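Local coordinates for protein histidinol-phosphate aminotransferase (PDB 3FTB) that probably transfers amino groups with pyridoxal 5'-phosphate as cofactor, as expected of a histidinol-phosphate aminotransferase, at residues V57-D60 against V61-R65; E252-A255 against I256-K260; K42-L45 against N46-E50; A236-K239 against A240-P244; A87-I90 against I91-I95. All coordinates share one frame; numbering follows the deposited sequence.

Along the chain the order is contact 3, contact 1, contact 5, contact 4 and contact 2, all inside one aminotransferase class I and II range. Contacts 2 and 3 have centres about 9 Å apart: helix 249-257 packs against helices 42-45 and 48-53. The centre of contact 1, at the start of helix 64-74, is about 14 Å from that of contact 2, and the two touch through Tyr63 and Glu252; an Arg65-Glu50 salt bridge ties it to contact 3. Contacts 4 and 5, centres about 12 Å apart, pair helix 232-239 with helix 87-95. Contacts 1, 3, 4 and 5 each touch the second subunit. Contact 1 meets a phosphate also held by that subunit; contact 5 binds one through its helix start.

Contact 1 of 5, residues V57-D60 against V61-R65; sequences VYPD and VNYRR. With PO4 (phosphate ion), chain H.
Asp60 organises the backbone of the residues that follow it. A type I beta turn runs from Asp60 to Tyr63, closed by Tyr63 N to Asp60 O at 3.1 Å. The Asp60 carboxylate, its CG anti to the backbone N (chi1 -179°), adds an Asx turn: Asn62 N donates to Asp60 OD1 at 3.1 Å, meeting it from above the carboxylate plane, nearly straight at 167°. The other oxygen, Asp60 OD2, takes a weak bond from Arg64 N at 3.4 Å, just where helix 64-74 begins.

Pro59 lies alongside the Tyr63 ring with its CB 3.6 Å from Tyr63 CE1, while Asp60 O sits 3.5 Å above the plane of that ring, over its centre. Tyr63 OH bonds to Ile247 O, which fixes the far end of the ring.

Tyr58 OH donates to phosphate O3 at 2.5 Å, a length too short to be trusted as a measure of strength, and also bonds Lys215 NZ of the second subunit. Ser88, Thr214 and Arg223 of that subunit hold the same ion. Though the phosphate probably comes from the crystallisation liquor, its site is consistent with that of the cofactor phosphate in this family, and the Asp60 bonds probably place negative charge favourably at a helix start.

Contact 2 of 5, residues E252-A255 against I256-K260; sequences EMAA and INCLK
Ile256 packs back along Glu252, one helical turn earlier. The two side chains run side by side, with Ile256 CD1 3.7 Å from Glu252 CG, while Ile256 CG1, beside its own backbone N (chi1 -77°), lies 3.3 Å from Glu252 O. Ala255, next in burial, offers its carbonyl: Leu259 CG rests 3.6 Å from Ala255 O, which also accepts from Ser69 OG of helix 64-74. Ala254 O takes Cys258 N at 2.7 Å, almost along the C=O direction (161°), and Cys258 SG lies 4.2 Å from Ala254 CB. Ile256 N and Asn257 N each divide between an i-4 and an i-3 carbonyl, both bonds of Ile256 N being weak. Met253 O is gripped twice by Asn257, through its backbone N and through ND2 at 2.6 Å; the Asn257 amide thus folds back and crosses the Met253 side chain at about a right angle. This is the C-terminal part of helix 249-257, a helix packed on helices 42-45 and 64-74, with an asparagine side chain doubling a backbone bond.

Contact 3 of 5, residues K42-L45 against N46-E50; sequences KSFL and NNIDE
CG of Phe44 and CG1 of Ile48 both lie anti to their backbone N, at chi1 179° and -172°, which puts the ring and the CD1 methyl within contact. The two side chains come together at a slant, Phe44 CE1 lying 3.9 Å from Ile48 CD1. The other branch, Ile48 CG2, falls between the backbone N and the carbonyl carbon and sits 3.2 Å from Leu45 O. That same carbonyl accepts Ile48 N at 3.1 Å, the donor standing 59° out of the carbonyl plane, and closes a type I beta turn from Leu45 to Ile48. The turn joins the weakly bonded helix 42-45 to helix 48-53, with Asn47 in the N-cap position though its side chain makes no capping bond. Upstream support is slight: Asn46 N to Lys42 O and Asn47 N to Phe44 O are both weak bonds at 3.4 Å. Asn46 folds its amide over Lys42 O, ND2 standing 3.1 Å away at an angle too poor for a hydrogen bond. Ser43 OG bonds to Asp261 OD2, and Phe44 packs on Met253 and on Leu55 of the second subunit.

Contact 4 of 5, residues A236-K239 against A240-P244; sequences AKIK and AKQNP
Gln242 turns its side chain back toward Ile238 and slants across it. With CG beside its own backbone N (chi1 -61°), Gln242 lays CG 3.2 Å from Ile238 O. The backbone assists: Gln242 N bonds mainly to Lys239 O, at 2.9 Å and from 62° out of the carbonyl plane, and more weakly to Ile238 O. Lys241 N also donates weakly to Ile238 O, which brings two backbone donors to that carbonyl beside the Gln242 CG. Lys241, extended beyond CG, leads away from the contact; its CG lies 3.2 Å from Lys237 O before the chain runs off to hydrogen-bond through NZ with Ser96 OG. Ala240 CB lies 3.2 Å from Ala236 O, while Ala240 N makes the regular helical bond to Ala236 O at 2.9 Å (156° at the hydrogen). Ile238, Lys241 and Gln242 all rest on Leu93 of helix 87-95, and the carbonyls of Lys241 and Gln242 accept from Lys117 NZ of the second subunit, so this last part of helix 232-239 and the loop after it pack on helix 87-95 of their own chain while the loop carbonyls meet the dimer partner.

Contact 5 of 5, residues A87-I90 against I91-I95; sequences ASEI and IELSI. With PO4 (phosphate ion), chain E.
Ile90 O accepts two bonds from Ser94, from its backbone N at 2.8 Å and from OG at 2.6 Å, the two donors arriving from opposite faces of the carbonyl plane. The hydroxyl gets there because OG of Ser94 takes the position between the backbone N and the carbonyl carbon (chi1 55°), bending back along the helix.

At the first turn of helix 87-95 a phosphate ion is bound. Ala87 N donates to phosphate O2 at 2.9 Å and Ser88 N to phosphate O1 at 3.0 Å, while Ser88 OG hydrogen-bonds phosphate O1 at a doubtfully short 2.4 Å. Thr214 and Arg223 also bond the ion. The site is consistent with the cofactor-phosphate site of fold type I aminotransferases, though the ion itself probably comes from the crystallisation liquor; the helix end probably stabilises its negative charge.

Glu89 and Leu93 point the same way, side by side, with Glu89 CG 3.7 Å from Leu93 CD1; beyond that apolar contact, Glu89 OE1 is held by Asn85 N and by Asn246 ND2. The backbone between is regular: Glu92 N bonds Ser88 O at a nearly straight 171°, and Ala87 O receives both Ile90 N and Ile91 N. Ile90 and Ser94 pack on Phe208 of strand 207-212.

Contact 1 of 5, residues V57-D60 against V61-R65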
loop_
_atom_site.group_PDB
_atom_site.type_symbol
_atom_site.label_atom_id
_atom_site.label_comp_id
_atom_site.label_asym_id
_atom_site.label_seq_id
_atom_site.Cartn_x
_atom_site.Cartn_y
_atom_site.Cartn_z
ATOM N N VAL A 57 -9.284 -12.754 5.557
ATOM C CA VAL A 57 -7.984 -13.421 5.634
ATOM C C VAL A 57 -6.874 -12.691 4.877
ATOM O O VAL A 57 -7.136 -11.885 3.987
ATOM C CB VAL A 57 -8.071 -14.883 5.153
ATOM C CG1 VAL A 57 -9.109 -15.633 5.979
ATOM C CG2 VAL A 57 -8.404 -14.943 3.665
ATOM N N TYR A 58 -5.632 -12.973 5.253
ATOM C CA TYR A 58 -4.471 -12.469 4.538
ATOM C C TYR A 58 -4.377 -13.115 3.152
ATOM O O TYR A 58 -4.539 -14.330 3.010
ATOM C CB TYR A 58 -3.199 -12.776 5.327
ATOM C CG TYR A 58 -2.943 -11.856 6.510
ATOM C CD1 TYR A 58 -2.274 -10.645 6.350
ATOM C CD2 TYR A 58 -3.338 -12.216 7.791
ATOM C CE1 TYR A 58 -2.025 -9.812 7.437
ATOM C CE2 TYR A 58 -3.090 -11.392 8.879
ATOM C CZ TYR A 58 -2.437 -10.194 8.700
ATOM O OH TYR A 58 -2.196 -9.384 9.786
ATOM N N PRO A 59 -4.103 -12.304 2.124
ATOM C CA PRO A 59 -3.936 -12.873 0.785
ATOM C C PRO A 59 -2.730 -13.800 0.791
ATOM O O PRO A 59 -2.005 -13.833 1.790
ATOM C CB PRO A 59 -3.626 -11.649 -0.082
ATOM C CG PRO A 59 -3.989 -10.443 0.764
ATOM C CD PRO A 59 -3.801 -10.864 2.173
ATOM N N ASP A 60 -2.515 -14.533 -0.297
ATOM C CA ASP A 60 -1.294 -15.316 -0.449
ATOM C C ASP A 60 -0.111 -14.366 -0.368
ATOM O O ASP A 60 -0.075 -13.370 -1.075
ATOM C CB ASP A 60 -1.290 -16.052 -1.794
ATOM C CG ASP A 60 -0.039 -16.913 -1.995
ATOM O OD1 ASP A 60 0.733 -17.112 -1.029
ATOM O OD2 ASP A 60 0.170 -17.400 -3.127
ATOM N N VAL A 61 0.854 -14.656 0.496
ATOM C CA VAL A 61 2.026 -13.790 0.608
ATOM C C VAL A 61 2.848 -13.773 -0.693
ATOM O O VAL A 61 3.723 -12.925 -0.870
ATOM C CB VAL A 61 2.921 -14.179 1.810
ATOM C CG1 VAL A 61 3.936 -15.249 1.405
ATOM C CG2 VAL A 61 3.632 -12.958 2.367
ATOM N N ASN A 62 2.563 -14.711 -1.595
ATOM C CA ASN A 62 3.251 -14.776 -2.897
ATOM C C ASN A 62 2.381 -14.343 -4.081
ATOM O O ASN A 62 2.875 -14.205 -5.196
ATOM C CB ASN A 62 3.815 -16.181 -3.164
ATOM C CG ASN A 62 5.052 -16.498 -2.329
ATOM O OD1 ASN A 62 5.340 -17.665 -2.066
ATOM N ND2 ASN A 62 5.786 -15.462 -1.910
ATOM N N TYR A 63 1.087 -14.154 -3.839
ATOM C CA TYR A 63 0.146 -13.663 -4.858
ATOM C C TYR A 63 0.149 -14.455 -6.176
ATOM O O TYR A 63 -0.037 -13.870 -7.258
ATOM C CB TYR A 63 0.379 -12.168 -5.152
ATOM C CG TYR A 63 0.029 -11.239 -4.002
ATOM C CD1 TYR A 63 -1.294 -10.964 -3.683
ATOM C CD2 TYR A 63 1.021 -10.644 -3.241
ATOM C CE1 TYR A 63 -1.615 -10.126 -2.635
ATOM C CE2 TYR A 63 0.710 -9.800 -2.188
ATOM C CZ TYR A 63 -0.607 -9.545 -1.888
ATOM O OH TYR A 63 -0.911 -8.706 -0.838
ATOM N N ARG A 64 0.330 -15.774 -6.090
ATOM C CA ARG A 64 0.437 -16.601 -7.296
ATOM C C ARG A 64 -0.743 -16.454 -8.266
ATOM O O ARG A 64 -0.547 -16.398 -9.481
ATOM C CB ARG A 64 0.638 -18.081 -6.948
ATOM C CG ARG A 64 0.908 -18.965 -8.176
ATOM C CD ARG A 64 0.899 -20.458 -7.854
ATOM N NE ARG A 64 -0.295 -20.824 -7.104
ATOM C CZ ARG A 64 -1.405 -21.302 -7.649
ATOM N NH1 ARG A 64 -1.467 -21.489 -8.956
ATOM N NH2 ARG A 64 -2.450 -21.594 -6.882
ATOM N N ARG A 65 -1.964 -16.400 -7.744
ATOM C CA ARG A 65 -3.133 -16.304 -8.616
ATOM C C ARG A 65 -3.215 -14.927 -9.297
ATOM O O ARG A 65 -3.664 -14.798 -10.444
ATOM C CB ARG A 65 -4.415 -16.631 -7.850
ATOM C CG ARG A 65 -5.619 -16.884 -8.755
ATOM C CD ARG A 65 -6.808 -17.491 -7.997
ATOM N NE ARG A 65 -8.036 -17.451 -8.791
ATOM C CZ ARG A 65 -9.033 -16.589 -8.604
ATOM N NH1 ARG A 65 -8.966 -15.683 -7.636
ATOM N NH2 ARG A 65 -10.106 -16.634 -9.383
HETATM P P PO4 H . -0.881 -6.087 9.986
HETATM O O1 PO4 H . -1.825 -5.097 10.622
HETATM O O2 PO4 H . -0.069 -6.825 11.037
HETATM O O3 PO4 H . -1.706 -7.058 9.176
HETATM O O4 PO4 H . 0.061 -5.368 9.061
#

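Contact 2 of 5, residues E252-A255 against I256-K260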
loop_
_atom_site.group_PDB
_atom_site.type_symbol
_atom_site.label_atom_id
_atom_site.label_comp_id
_atom_site.label_asym_id
_atom_site.label_seq_id
_atom_site.Cartn_x
_atom_site.Cartn_y
_atom_site.Cartn_z
ATOM N N GLU A 252 -6.514 -7.070 -5.588
ATOM C CA GLU A 252 -6.258 -8.421 -6.072
ATOM C C GLU A 252 -7.433 -8.940 -6.888
ATOM O O GLU A 252 -7.239 -9.510 -7.964
ATOM C CB GLU A 252 -5.984 -9.355 -4.899
ATOM C CG GLU A 252 -5.632 -10.761 -5.286
ATOM C CD GLU A 252 -5.403 -11.640 -4.073
ATOM O OE1 GLU A 252 -6.210 -11.561 -3.122
ATOM O OE2 GLU A 252 -4.417 -12.405 -4.067
ATOM N N MET A 253 -8.648 -8.732 -6.380
ATOM C CA MET A 253 -9.849 -9.192 -7.074
ATOM C C MET A 253 -10.005 -8.537 -8.442
ATOM O O MET A 253 -10.431 -9.187 -9.400
ATOM C CB MET A 253 -11.108 -8.971 -6.232
ATOM C CG MET A 253 -12.375 -9.473 -6.922
ATOM S SD MET A 253 -13.177 -8.257 -8.002
ATOM C CE MET A 253 -14.045 -7.326 -6.735
ATOM N N ALA A 254 -9.663 -7.252 -8.534
ATOM C CA ALA A 254 -9.742 -6.539 -9.805
ATOM C C ALA A 254 -8.744 -7.083 -10.811
ATOM O O ALA A 254 -9.111 -7.440 -11.923
ATOM C CB ALA A 254 -9.537 -5.042 -9.609
ATOM N N ALA A 255 -7.479 -7.139 -10.414
ATOM C CA ALA A 255 -6.417 -7.673 -11.271
ATOM C C ALA A 255 -6.696 -9.092 -11.754
ATOM O O ALA A 255 -6.187 -9.518 -12.784
ATOM C CB ALA A 255 -5.079 -7.635 -10.541
ATOM N N ILE A 256 -7.501 -9.828 -11.002
ATOM C CA ILE A 256 -7.770 -11.223 -11.328
ATOM C C ILE A 256 -8.970 -11.370 -12.276
ATOM O O ILE A 256 -8.987 -12.249 -13.144
ATOM C CB ILE A 256 -7.896 -12.092 -10.030
ATOM C CG1 ILE A 256 -6.491 -12.367 -9.460
ATOM C CG2 ILE A 256 -8.668 -13.376 -10.307
ATOM C CD1 ILE A 256 -6.425 -13.089 -8.109
ATOM N N ASN A 257 -9.937 -10.463 -12.143
ATOM C CA ASN A 257 -11.199 -10.550 -12.873
ATOM C C ASN A 257 -11.376 -9.520 -13.998
ATOM O O ASN A 257 -12.156 -9.727 -14.928
ATOM C CB ASN A 257 -12.361 -10.450 -11.879
ATOM C CG ASN A 257 -12.345 -11.578 -10.854
ATOM O OD1 ASN A 257 -12.619 -12.726 -11.181
ATOM N ND2 ASN A 257 -12.019 -11.251 -9.612
ATOM N N CYS A 258 -10.635 -8.422 -13.917
ATOM C CA CYS A 258 -10.840 -7.300 -14.824
ATOM C C CYS A 258 -9.915 -7.292 -16.026
ATOM O O CYS A 258 -10.248 -6.707 -17.045
ATOM C CB CYS A 258 -10.776 -5.968 -14.069
ATOM S SG CYS A 258 -12.096 -5.851 -12.845
ATOM N N LEU A 259 -8.767 -7.951 -15.926
ATOM C CA LEU A 259 -7.835 -7.986 -17.055
ATOM C C LEU A 259 -8.273 -8.963 -18.156
ATOM O O LEU A 259 -7.766 -8.912 -19.288
ATOM C CB LEU A 259 -6.410 -8.315 -16.588
ATOM C CG LEU A 259 -5.748 -7.372 -15.581
ATOM C CD1 LEU A 259 -4.312 -7.803 -15.373
ATOM C CD2 LEU A 259 -5.803 -5.945 -16.091
ATOM N N LYS A 260 -9.212 -9.848 -17.812
ATOM C CA LYS A 260 -9.758 -10.826 -18.755
ATOM C C LYS A 260 -10.954 -10.214 -19.443
ATOM O O LYS A 260 -11.417 -10.730 -20.454
ATOM C CB LYS A 260 -10.229 -12.092 -18.033
ATOM C CG LYS A 260 -9.167 -12.842 -17.264
ATOM C CD LYS A 260 -9.798 -13.568 -16.083
ATOM C CE LYS A 260 -11.251 -13.919 -16.380
ATOM N NZ LYS A 260 -11.974 -14.460 -15.197
#

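Contact 3 of 5, residues K42-L45 against N46-E50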
loop_
_atom_site.group_PDB
_atom_site.type_symbol
_atom_site.label_atom_id
_atom_site.label_comp_id
_atom_site.label_asym_id
_atom_site.label_seq_id
_atom_site.Cartn_x
_atom_site.Cartn_y
_atom_site.Cartn_z
ATOM N N LYS A 42 -17.543 -3.849 -15.612
ATOM C CA LYS A 42 -18.729 -4.509 -15.115
ATOM C C LYS A 42 -18.339 -5.795 -14.401
ATOM O O LYS A 42 -19.116 -6.339 -13.621
ATOM C CB LYS A 42 -19.706 -4.765 -16.261
ATOM C CG LYS A 42 -20.263 -3.478 -16.860
ATOM C CD LYS A 42 -21.437 -3.729 -17.803
ATOM C CE LYS A 42 -21.991 -2.427 -18.386
ATOM N NZ LYS A 42 -21.063 -1.817 -19.376
ATOM N N SER A 43 -17.119 -6.262 -14.653
ATOM C CA SER A 43 -16.644 -7.517 -14.080
ATOM C C SER A 43 -16.134 -7.357 -12.644
ATOM O O SER A 43 -15.829 -8.341 -11.966
ATOM C CB SER A 43 -15.554 -8.128 -14.961
ATOM O OG SER A 43 -14.411 -7.291 -15.032
ATOM N N PHE A 44 -16.042 -6.122 -12.176
ATOM C CA PHE A 44 -15.637 -5.899 -10.802
ATOM C C PHE A 44 -16.838 -6.011 -9.873
ATOM O O PHE A 44 -16.745 -6.568 -8.782
ATOM C CB PHE A 44 -14.986 -4.533 -10.630
ATOM C CG PHE A 44 -14.572 -4.259 -9.222
ATOM C CD1 PHE A 44 -15.483 -3.751 -8.302
ATOM C CD2 PHE A 44 -13.285 -4.546 -8.799
ATOM C CE1 PHE A 44 -15.115 -3.515 -6.993
ATOM C CE2 PHE A 44 -12.907 -4.304 -7.496
ATOM C CZ PHE A 44 -13.825 -3.790 -6.589
ATOM N N LEU A 45 -17.960 -5.456 -10.310
ATOM C CA LEU A 45 -19.214 -5.601 -9.594
ATOM C C LEU A 45 -19.528 -7.091 -9.461
ATOM O O LEU A 45 -19.811 -7.590 -8.374
ATOM C CB LEU A 45 -20.339 -4.901 -10.364
ATOM C CG LEU A 45 -20.284 -3.392 -10.636
ATOM C CD1 LEU A 45 -18.978 -2.975 -11.307
ATOM C CD2 LEU A 45 -21.484 -2.966 -11.487
ATOM N N ASN A 46 -19.455 -7.804 -10.582
ATOM C CA ASN A 46 -19.853 -9.211 -10.641
ATOM C C ASN A 46 -19.087 -10.123 -9.682
ATOM O O ASN A 46 -19.586 -11.183 -9.297
ATOM C CB ASN A 46 -19.745 -9.748 -12.076
ATOM C CG ASN A 46 -20.665 -9.019 -13.051
ATOM O OD1 ASN A 46 -21.651 -8.394 -12.652
ATOM N ND2 ASN A 46 -20.340 -9.098 -14.342
ATOM N N ASN A 47 -17.877 -9.721 -9.301
ATOM C CA ASN A 47 -17.070 -10.523 -8.384
ATOM C C ASN A 47 -16.787 -9.842 -7.054
ATOM O O ASN A 47 -15.796 -10.161 -6.395
ATOM C CB ASN A 47 -15.755 -10.960 -9.036
ATOM C CG ASN A 47 -15.977 -11.851 -10.236
ATOM O OD1 ASN A 47 -16.572 -11.435 -11.226
ATOM N ND2 ASN A 47 -15.499 -13.087 -10.155
ATOM N N ILE A 48 -17.656 -8.912 -6.662
ATOM C CA ILE A 48 -17.485 -8.206 -5.396
ATOM C C ILE A 48 -17.609 -9.167 -4.212
ATOM O O ILE A 48 -17.049 -8.921 -3.140
ATOM C CB ILE A 48 -18.498 -7.068 -5.246
ATOM C CG1 ILE A 48 -18.176 -6.229 -4.011
ATOM C CG2 ILE A 48 -19.914 -7.623 -5.166
ATOM C CD1 ILE A 48 -16.848 -5.520 -4.086
ATOM N N ASP A 49 -18.342 -10.262 -4.412
ATOM C CA ASP A 49 -18.481 -11.282 -3.378
ATOM C C ASP A 49 -17.117 -11.863 -3.056
ATOM O O ASP A 49 -16.735 -11.973 -1.897
ATOM C CB ASP A 49 -19.412 -12.400 -3.843
ATOM C CG ASP A 49 -20.832 -11.923 -4.074
ATOM O OD1 ASP A 49 -21.103 -10.720 -3.865
ATOM O OD2 ASP A 49 -21.681 -12.754 -4.465
ATOM N N GLU A 50 -16.393 -12.247 -4.099
ATOM C CA GLU A 50 -15.041 -12.762 -3.959
ATOM C C GLU A 50 -14.221 -11.823 -3.083
ATOM O O GLU A 50 -13.625 -12.248 -2.094
ATOM C CB GLU A 50 -14.398 -12.920 -5.344
ATOM C CG GLU A 50 -12.913 -13.223 -5.337
ATOM C CD GLU A 50 -12.383 -13.577 -6.723
ATOM O OE1 GLU A 50 -11.156 -13.451 -6.948
ATOM O OE2 GLU A 50 -13.195 -13.981 -7.582
#

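Contact 4 of 5, residues A236-K239 against A240-P244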
loop_
_atom_site.group_PDB
_atom_site.type_symbol
_atom_site.label_atom_id
_atom_site.label_comp_id
_atom_site.label_asym_id
_atom_site.label_seq_id
_atom_site.Cartn_x
_atom_site.Cartn_y
_atom_site.Cartn_z
ATOM N N ALA A 236 13.707 -9.151 -7.654
ATOM C CA ALA A 236 14.085 -9.591 -6.326
ATOM C C ALA A 236 14.531 -8.401 -5.488
ATOM O O ALA A 236 14.241 -8.326 -4.302
ATOM C CB ALA A 236 15.187 -10.641 -6.401
ATOM N N LYS A 237 15.229 -7.464 -6.115
ATOM C CA LYS A 237 15.723 -6.287 -5.407
ATOM C C LYS A 237 14.600 -5.314 -5.000
ATOM O O LYS A 237 14.661 -4.663 -3.948
ATOM C CB LYS A 237 16.763 -5.563 -6.268
ATOM C CG LYS A 237 18.026 -6.357 -6.551
ATOM C CD LYS A 237 18.893 -5.623 -7.571
ATOM C CE LYS A 237 20.217 -6.326 -7.816
ATOM N NZ LYS A 237 21.047 -5.587 -8.796
ATOM N N ILE A 238 13.579 -5.212 -5.847
ATOM C CA ILE A 238 12.443 -4.355 -5.566
ATOM C C ILE A 238 11.546 -4.977 -4.508
ATOM O O ILE A 238 10.989 -4.269 -3.666
ATOM C CB ILE A 238 11.637 -4.049 -6.838
ATOM C CG1 ILE A 238 12.473 -3.188 -7.786
ATOM C CG2 ILE A 238 10.359 -3.339 -6.467
ATOM C CD1 ILE A 238 11.945 -3.138 -9.185
ATOM N N LYS A 239 11.419 -6.302 -4.551
ATOM C CA LYS A 239 10.637 -7.044 -3.565
ATOM C C LYS A 239 11.327 -6.936 -2.220
ATOM O O LYS A 239 10.690 -6.694 -1.194
ATOM C CB LYS A 239 10.498 -8.504 -3.981
ATOM C CG LYS A 239 9.153 -9.142 -3.653
ATOM C CD LYS A 239 8.870 -10.277 -4.632
ATOM C CE LYS A 239 8.890 -9.769 -6.083
ATOM N NZ LYS A 239 9.055 -10.855 -7.097
ATOM N N ALA A 240 12.646 -7.086 -2.240
ATOM C CA ALA A 240 13.469 -6.936 -1.041
ATOM C C ALA A 240 13.225 -5.602 -0.332
ATOM O O ALA A 240 13.436 -5.479 0.871
ATOM C CB ALA A 240 14.938 -7.072 -1.401
ATOM N N LYS A 241 12.774 -4.604 -1.084
ATOM C CA LYS A 241 12.520 -3.289 -0.517
ATOM C C LYS A 241 11.102 -3.165 0.046
ATOM O O LYS A 241 10.865 -2.420 1.001
ATOM C CB LYS A 241 12.788 -2.199 -1.563
ATOM C CG LYS A 241 14.231 -2.156 -2.043
ATOM C CD LYS A 241 14.557 -0.838 -2.724
ATOM C CE LYS A 241 16.057 -0.644 -2.823
ATOM N NZ LYS A 241 16.440 0.716 -3.291
ATOM N N GLN A 242 10.166 -3.905 -0.537
ATOM C CA GLN A 242 8.753 -3.739 -0.205
ATOM C C GLN A 242 8.321 -4.381 1.111
ATOM O O GLN A 242 9.137 -4.886 1.885
ATOM C CB GLN A 242 7.877 -4.290 -1.326
ATOM C CG GLN A 242 8.077 -3.601 -2.654
ATOM C CD GLN A 242 7.157 -4.146 -3.719
ATOM O OE1 GLN A 242 6.073 -3.611 -3.939
ATOM N NE2 GLN A 242 7.574 -5.230 -4.372
ATOM N N ASN A 243 7.014 -4.353 1.342
ATOM C CA ASN A 243 6.417 -5.004 2.493
ATOM C C ASN A 243 5.421 -6.073 2.043
ATOM O O ASN A 243 4.575 -5.819 1.181
ATOM C CB ASN A 243 5.724 -3.964 3.366
ATOM C CG ASN A 243 5.584 -4.411 4.797
ATOM O OD1 ASN A 243 4.474 -4.556 5.305
ATOM N ND2 ASN A 243 6.713 -4.641 5.458
ATOM N N PRO A 244 5.532 -7.279 2.610
ATOM C CA PRO A 244 4.615 -8.383 2.305
ATOM C C PRO A 244 3.160 -7.954 2.490
ATOM O O PRO A 244 2.886 -7.020 3.243
ATOM C CB PRO A 244 5.001 -9.441 3.329
ATOM C CG PRO A 244 6.452 -9.162 3.605
ATOM C CD PRO A 244 6.579 -7.671 3.567
#

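Contact 5 of 5, residues A87-I90 against I91-I95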
loop_
_atom_site.group_PDB
_atom_site.type_symbol
_atom_site.label_atom_id
_atom_site.label_comp_id
_atom_site.label_asym_id
_atom_site.label_seq_id
_atom_site.Cartn_x
_atom_site.Cartn_y
_atom_site.Cartn_z
ATOM N N ALA A 87 0.710 2.289 -9.410
ATOM C CA ALA A 87 1.950 2.367 -10.192
ATOM C C ALA A 87 2.991 3.245 -9.485
ATOM O O ALA A 87 4.202 3.074 -9.665
ATOM C CB ALA A 87 1.683 2.892 -11.597
ATOM N N SER A 88 2.506 4.183 -8.675
ATOM C CA SER A 88 3.368 5.106 -7.946
ATOM C C SER A 88 4.505 4.388 -7.250
ATOM O O SER A 88 5.646 4.841 -7.270
ATOM C CB SER A 88 2.559 5.866 -6.898
ATOM O OG SER A 88 1.377 6.397 -7.458
ATOM N N GLU A 89 4.179 3.272 -6.613
ATOM C CA GLU A 89 5.144 2.560 -5.791
ATOM C C GLU A 89 6.293 2.059 -6.663
ATOM O O GLU A 89 7.458 2.061 -6.254
ATOM C CB GLU A 89 4.459 1.402 -5.040
ATOM C CG GLU A 89 5.227 0.880 -3.813
ATOM C CD GLU A 89 4.596 -0.363 -3.152
ATOM O OE1 GLU A 89 3.430 -0.687 -3.452
ATOM O OE2 GLU A 89 5.267 -1.020 -2.319
ATOM N N ILE A 90 5.952 1.657 -7.881
ATOM C CA ILE A 90 6.906 1.018 -8.775
ATOM C C ILE A 90 7.840 2.032 -9.432
ATOM O O ILE A 90 9.038 1.773 -9.581
ATOM C CB ILE A 90 6.170 0.187 -9.831
ATOM C CG1 ILE A 90 5.257 -0.822 -9.139
ATOM C CG2 ILE A 90 7.152 -0.516 -10.772
ATOM C CD1 ILE A 90 4.143 -1.278 -10.006
ATOM N N ILE A 91 7.288 3.181 -9.813
ATOM C CA ILE A 91 8.077 4.293 -10.338
ATOM C C ILE A 91 9.142 4.716 -9.328
ATOM O O ILE A 91 10.338 4.746 -9.642
ATOM C CB ILE A 91 7.180 5.502 -10.655
ATOM C CG1 ILE A 91 6.183 5.144 -11.763
ATOM C CG2 ILE A 91 8.026 6.714 -11.037
ATOM C CD1 ILE A 91 5.154 6.218 -12.034
ATOM N N GLU A 92 8.705 5.024 -8.110
ATOM C CA GLU A 92 9.634 5.362 -7.036
ATOM C C GLU A 92 10.680 4.271 -6.815
ATOM O O GLU A 92 11.878 4.548 -6.834
ATOM C CB GLU A 92 8.889 5.635 -5.726
ATOM C CG GLU A 92 9.802 5.676 -4.508
ATOM C CD GLU A 92 9.112 6.230 -3.280
ATOM O OE1 GLU A 92 8.285 7.151 -3.433
ATOM O OE2 GLU A 92 9.397 5.748 -2.163
ATOM N N LEU A 93 10.217 3.037 -6.606
ATOM C CA LEU A 93 11.095 1.923 -6.246
ATOM C C LEU A 93 12.113 1.564 -7.318
ATOM O O LEU A 93 13.279 1.307 -7.012
ATOM C CB LEU A 93 10.284 0.678 -5.886
ATOM C CG LEU A 93 9.648 0.681 -4.498
ATOM C CD1 LEU A 93 8.676 -0.455 -4.402
ATOM C CD2 LEU A 93 10.700 0.589 -3.408
ATOM N N SER A 94 11.673 1.525 -8.569
ATOM C CA SER A 94 12.589 1.210 -9.652
ATOM C C SER A 94 13.653 2.303 -9.789
ATOM O O SER A 94 14.801 2.035 -10.136
ATOM C CB SER A 94 11.838 0.989 -10.963
ATOM O OG SER A 94 11.015 2.095 -11.281
ATOM N N ILE A 95 13.277 3.535 -9.484
ATOM C CA ILE A 95 14.220 4.643 -9.559
ATOM C C ILE A 95 15.109 4.666 -8.309
ATOM O O ILE A 95 16.248 5.151 -8.349
ATOM C CB ILE A 95 13.487 5.994 -9.758
ATOM C CG1 ILE A 95 12.854 6.061 -11.153
ATOM C CG2 ILE A 95 14.436 7.175 -9.543
ATOM C CD1 ILE A 95 11.910 7.245 -11.337
HETATM P P PO4 E . -1.165 5.320 -9.746
HETATM O O1 PO4 E . -0.359 5.094 -8.494
HETATM O O2 PO4 E . -1.195 4.069 -10.574
HETATM O O3 PO4 E . -2.592 5.670 -9.410
HETATM O O4 PO4 E . -0.507 6.417 -10.542
#